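Local structure of tyrocidine synthetase 3 (Brevibacillus brevis, 2JGP) at residues A[99-104]-A[409-414]; A[275-280]-A[405-410]. The protein belongs to the nonribosomal assembly line for the antibiotic tyrocidine, this piece joining a peptidyl carrier domain to the condensation domain that forms peptide bonds. All blocks are in the same frame, centred on the assembly; numbering follows the deposited sequence.

Contact 1. Residues A[99-104]-A[409-414]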
# COMPACT_ATOMS: atom_id res chain seq x y z
N VAL A 99 -10.61 7.94 15.54
CA VAL A 99 -9.48 7.29 14.89
C VAL A 99 -9.95 6.58 13.62
O VAL A 99 -11.13 6.25 13.50
CB VAL A 99 -8.78 6.28 15.81
CG1 VAL A 99 -8.18 6.99 17.01
CG2 VAL A 99 -9.74 5.18 16.26
N SER A 100 -9.04 6.40 12.67
CA SER A 100 -9.30 5.53 11.54
C SER A 100 -9.34 4.08 12.01
O SER A 100 -8.89 3.75 13.12
CB SER A 100 -8.22 5.71 10.48
OG SER A 100 -6.96 5.30 10.98
N SER A 101 -9.88 3.21 11.16
CA SER A 101 -9.94 1.78 11.44
C SER A 101 -8.55 1.22 11.75
O SER A 101 -8.38 0.48 12.72
CB SER A 101 -10.58 1.04 10.26
OG SER A 101 -10.68 -0.35 10.52
N ALA A 102 -7.56 1.59 10.94
CA ALA A 102 -6.18 1.13 11.13
C ALA A 102 -5.58 1.62 12.45
O ALA A 102 -4.94 0.86 13.17
CB ALA A 102 -5.31 1.57 9.96
N GLN A 103 -5.79 2.89 12.77
CA GLN A 103 -5.37 3.44 14.07
C GLN A 103 -6.02 2.72 15.25
O GLN A 103 -5.37 2.49 16.29
CB GLN A 103 -5.73 4.92 14.17
CG GLN A 103 -4.83 5.86 13.41
CD GLN A 103 -5.25 7.31 13.59
OE1 GLN A 103 -6.44 7.62 13.59
NE2 GLN A 103 -4.27 8.19 13.76
N LYS A 104 -7.30 2.38 15.11
CA LYS A 104 -8.02 1.71 16.20
C LYS A 104 -7.36 0.38 16.55
O LYS A 104 -7.18 0.06 17.72
CB LYS A 104 -9.49 1.50 15.83
CG LYS A 104 -10.32 0.89 16.96
CD LYS A 104 -11.80 0.94 16.65
CE LYS A 104 -12.63 0.42 17.79
NZ LYS A 104 -14.08 0.59 17.53
N PHE A 409 -9.45 -3.66 5.91
CA PHE A 409 -9.08 -5.06 6.09
C PHE A 409 -9.47 -5.56 7.48
O PHE A 409 -9.83 -6.72 7.64
CB PHE A 409 -7.58 -5.27 5.84
CG PHE A 409 -7.16 -6.71 5.83
CD1 PHE A 409 -7.46 -7.52 4.74
CD2 PHE A 409 -6.51 -7.27 6.91
CE1 PHE A 409 -7.10 -8.86 4.73
CE2 PHE A 409 -6.14 -8.62 6.91
CZ PHE A 409 -6.44 -9.41 5.83
N GLU A 410 -9.42 -4.66 8.47
CA GLU A 410 -9.80 -4.97 9.85
C GLU A 410 -11.26 -5.42 9.97
O GLU A 410 -11.58 -6.31 10.76
CB GLU A 410 -9.60 -3.75 10.76
CG GLU A 410 -8.15 -3.31 10.95
CD GLU A 410 -7.63 -2.43 9.83
OE1 GLU A 410 -8.46 -1.78 9.15
OE2 GLU A 410 -6.40 -2.39 9.62
N GLU A 411 -12.14 -4.77 9.21
CA GLU A 411 -13.55 -5.13 9.19
C GLU A 411 -13.79 -6.49 8.53
O GLU A 411 -14.60 -7.28 9.01
CB GLU A 411 -14.38 -4.05 8.48
CG GLU A 411 -14.46 -2.74 9.23
CD GLU A 411 -15.08 -2.91 10.61
OE1 GLU A 411 -16.07 -3.66 10.73
OE2 GLU A 411 -14.57 -2.28 11.56
N LEU A 412 -13.08 -6.74 7.43
CA LEU A 412 -13.21 -8.00 6.70
C LEU A 412 -12.86 -9.20 7.58
O LEU A 412 -13.60 -10.18 7.61
CB LEU A 412 -12.31 -8.00 5.46
CG LEU A 412 -12.34 -9.26 4.60
CD1 LEU A 412 -13.75 -9.61 4.15
CD2 LEU A 412 -11.42 -9.09 3.40
N VAL A 413 -11.74 -9.11 8.28
CA VAL A 413 -11.27 -10.20 9.14
C VAL A 413 -12.31 -10.55 10.21
O VAL A 413 -12.60 -11.72 10.43
CB VAL A 413 -9.93 -9.84 9.82
CG1 VAL A 413 -9.64 -10.79 10.99
CG2 VAL A 413 -8.80 -9.86 8.80
N GLU A 414 -12.86 -9.52 10.86
CA GLU A 414 -13.86 -9.72 11.90
C GLU A 414 -15.20 -10.20 11.32
O GLU A 414 -15.87 -11.03 11.92
CB GLU A 414 -14.06 -8.43 12.70
CG GLU A 414 -12.84 -8.01 13.52
CD GLU A 414 -12.51 -8.99 14.65
OE1 GLU A 414 -11.31 -9.22 14.91
OE2 GLU A 414 -13.45 -9.52 15.28
O HOH W 1 -3.96 -1.41 11.75
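Ser-101 and Glu-410, both in the first turns of their helices, carry this contact through a hydroxyl-to-carboxylate hydrogen bond: Ser-101 OG donates to Glu-410 OE1 over 3.0 Å. The hydroxyl does not lie in the plane of the carboxylate but comes in from above it, 37° out. It reaches across because OG stands anti to the backbone N of Ser-101 (chi1 -179°), which also sets it against the aliphatic part of the partner, 3.6 Å from Glu-410 CB. In the glutamate, the bend at chi2 (83°) puts OE1 at the Ser-101 hydroxyl and OE2 beside Ala-102, with Glu-410 OE2 3.8 Å from Ala-102 CA. A water adds a further link: it donates to Ala-102 O at 2.9 Å and, more weakly, to Glu-410 OE2. OE1 is thus held directly and OE2 only loosely, through the water, which may limit the rotation of the group. Behind the contact, Ser-100 OG accepts from Gln-103 N at 3.2 Å, while Ser-100 N points at an in-plane lone pair of Gln-103 OE1. Ser-101 N is in turn taken up by Gln-260 of helix 253-263. The arrangement is a polar surface contact between the N-terminal ends of two helices of the condensation domain, the one at 101-113 opened by a capping box formed by Ser-100 and Gln-103.

Contact 2. Residues A[275-280]-A[405-410]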
# COMPACT_ATOMS: atom_id res chain seq x y z
N TYR A 275 -18.86 -6.84 -1.75
CA TYR A 275 -17.92 -7.41 -2.71
C TYR A 275 -16.98 -8.41 -2.04
O TYR A 275 -16.77 -9.51 -2.55
CB TYR A 275 -17.10 -6.32 -3.42
CG TYR A 275 -16.00 -6.92 -4.26
CD1 TYR A 275 -16.27 -7.41 -5.54
CD2 TYR A 275 -14.71 -7.08 -3.75
CE1 TYR A 275 -15.27 -7.99 -6.29
CE2 TYR A 275 -13.72 -7.67 -4.50
CZ TYR A 275 -14.00 -8.12 -5.77
OH TYR A 275 -13.00 -8.71 -6.50
N TRP A 276 -16.42 -8.03 -0.89
CA TRP A 276 -15.44 -8.85 -0.20
C TRP A 276 -16.07 -10.06 0.48
O TRP A 276 -15.49 -11.14 0.49
CB TRP A 276 -14.67 -8.01 0.82
CG TRP A 276 -13.81 -6.99 0.14
CD1 TRP A 276 -14.01 -5.65 0.10
CD2 TRP A 276 -12.64 -7.26 -0.64
NE1 TRP A 276 -13.02 -5.05 -0.65
CE2 TRP A 276 -12.17 -6.01 -1.11
CE3 TRP A 276 -11.94 -8.42 -0.99
CZ2 TRP A 276 -11.02 -5.90 -1.91
CZ3 TRP A 276 -10.80 -8.31 -1.76
CH2 TRP A 276 -10.36 -7.05 -2.22
N LEU A 277 -17.27 -9.88 1.03
CA LEU A 277 -17.98 -10.98 1.67
C LEU A 277 -18.36 -12.04 0.64
O LEU A 277 -18.23 -13.24 0.90
CB LEU A 277 -19.22 -10.47 2.42
CG LEU A 277 -18.93 -9.47 3.54
CD1 LEU A 277 -20.19 -9.19 4.34
CD2 LEU A 277 -17.81 -9.95 4.45
N GLN A 278 -18.80 -11.60 -0.54
CA GLN A 278 -19.09 -12.50 -1.67
C GLN A 278 -17.82 -13.23 -2.11
O GLN A 278 -17.83 -14.45 -2.27
CB GLN A 278 -19.64 -11.70 -2.86
CG GLN A 278 -21.08 -11.21 -2.68
CD GLN A 278 -21.44 -10.03 -3.58
OE1 GLN A 278 -22.50 -9.42 -3.40
NE2 GLN A 278 -20.57 -9.69 -4.52
N THR A 279 -16.74 -12.48 -2.31
CA THR A 279 -15.47 -13.04 -2.76
C THR A 279 -14.97 -14.19 -1.88
O THR A 279 -14.40 -15.16 -2.39
CB THR A 279 -14.36 -11.94 -2.85
OG1 THR A 279 -14.72 -10.99 -3.87
CG2 THR A 279 -13.00 -12.55 -3.19
N PHE A 280 -15.20 -14.10 -0.57
CA PHE A 280 -14.74 -15.11 0.39
C PHE A 280 -15.90 -15.85 1.08
O PHE A 280 -15.77 -16.28 2.22
CB PHE A 280 -13.81 -14.47 1.42
CG PHE A 280 -12.58 -13.87 0.83
CD1 PHE A 280 -12.42 -12.49 0.75
CD2 PHE A 280 -11.57 -14.68 0.32
CE1 PHE A 280 -11.28 -11.94 0.20
CE2 PHE A 280 -10.43 -14.13 -0.24
CZ PHE A 280 -10.28 -12.76 -0.31
N GLN A 405 -11.95 -0.85 -2.63
CA GLN A 405 -10.87 -0.70 -1.66
C GLN A 405 -11.25 0.06 -0.38
O GLN A 405 -10.49 0.06 0.60
CB GLN A 405 -9.66 -0.01 -2.31
CG GLN A 405 -9.82 1.48 -2.54
CD GLN A 405 -8.57 2.10 -3.12
OE1 GLN A 405 -7.72 2.62 -2.40
NE2 GLN A 405 -8.44 2.01 -4.43
N ASP A 406 -12.42 0.69 -0.37
CA ASP A 406 -12.83 1.49 0.79
C ASP A 406 -13.60 0.65 1.81
O ASP A 406 -14.63 1.07 2.35
CB ASP A 406 -13.63 2.71 0.33
CG ASP A 406 -12.78 3.67 -0.48
OD1 ASP A 406 -11.75 4.14 0.05
OD2 ASP A 406 -13.12 3.96 -1.63
N TYR A 407 -13.06 -0.54 2.07
CA TYR A 407 -13.51 -1.41 3.14
C TYR A 407 -12.26 -1.84 3.91
O TYR A 407 -11.41 -2.53 3.36
CB TYR A 407 -14.22 -2.62 2.55
CG TYR A 407 -14.80 -3.57 3.58
CD1 TYR A 407 -15.78 -3.14 4.48
CD2 TYR A 407 -14.40 -4.90 3.63
CE1 TYR A 407 -16.32 -4.01 5.41
CE2 TYR A 407 -14.94 -5.77 4.56
CZ TYR A 407 -15.89 -5.33 5.45
OH TYR A 407 -16.43 -6.20 6.37
N PRO A 408 -12.11 -1.38 5.17
CA PRO A 408 -10.94 -1.73 5.98
C PRO A 408 -10.70 -3.23 6.10
O PRO A 408 -11.63 -3.99 6.37
CB PRO A 408 -11.27 -1.14 7.35
CG PRO A 408 -12.22 -0.04 7.07
CD PRO A 408 -13.03 -0.49 5.90
N PHE A 409 -9.45 -3.66 5.91
CA PHE A 409 -9.08 -5.06 6.09
C PHE A 409 -9.47 -5.56 7.48
O PHE A 409 -9.83 -6.72 7.64
CB PHE A 409 -7.58 -5.27 5.84
CG PHE A 409 -7.16 -6.71 5.83
CD1 PHE A 409 -7.46 -7.52 4.74
CD2 PHE A 409 -6.51 -7.27 6.91
CE1 PHE A 409 -7.10 -8.86 4.73
CE2 PHE A 409 -6.14 -8.62 6.91
CZ PHE A 409 -6.44 -9.41 5.83
N GLU A 410 -9.42 -4.66 8.47
CA GLU A 410 -9.80 -4.97 9.85
C GLU A 410 -11.26 -5.42 9.97
O GLU A 410 -11.58 -6.31 10.76
CB GLU A 410 -9.60 -3.75 10.76
CG GLU A 410 -8.15 -3.31 10.95
CD GLU A 410 -7.63 -2.43 9.83
OE1 GLU A 410 -8.46 -1.78 9.15
OE2 GLU A 410 -6.40 -2.39 9.62
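The indole of Trp-276 has Tyr-275 over one face, the ring atom Tyr-275 CD2 standing 3.7 Å above its plane, and meets the phenol ring of Tyr-407 obliquely. The Tyr-275 ring in turn has Thr-279 OG1 over one face, toward the rim, and Trp-276 CE2 at its edge. This buried aromatic contact joins the last turn of helix 267-279 to the loop leading into helix 409-415, in a condensation domain whose family relation points to a CoA-dependent acyltransferase-like fold. Between the indole's five-membered ring and Tyr-407 the planes tilt by only 16°, but with centroids 5.7 Å apart the rings are displaced beyond a true stack. The two side chains run past each other in opposite directions, and the closest pair is Trp-276 CD1 with Tyr-407 CD2 at 3.6 Å. Tyr-407 CB adds to it, 3.9 Å from Trp-276 CD1, so the indole packs on the root of the tyrosine as well as on its ring. Tyr-407 CG lies anti to the residue's own N (chi1 -177°), and the phenol extends toward the helix, its far end near Leu-277. The polar edge of the indole is satisfied by the same loop region, Trp-276 NE1 bonding to His-404 O. Within the helix end, Tyr-275 O accepts from Thr-279 N and OG1, which reach it from opposite faces of the carbonyl plane; the OG1 bond is 2.9 Å long.

How the contacts relate
Contacts 1 and 2 meet on the short helix 409-415 and the loop before it, with their centres 11 Å apart. Leu-412 of helix 409-415 packs against contact 2: its CA lies 3.5 Å from Tyr-407 CE2 and its CD1 3.8 Å from Trp-276 CB. Pro-408, in the loop before the helix, touches contact 1: its CB is 3.3 Å from Ser-101 OG. Helix 409-415 and the loop before it thus face helix 101-113 through Glu-410, and helix 267-279 through Tyr-407 and Leu-412. The bound sodium ion, at a site that includes Gln-396 and Asp-400, is about 12 Å from the side chain of Trp-276, so contact 2 does not belong to the metal site.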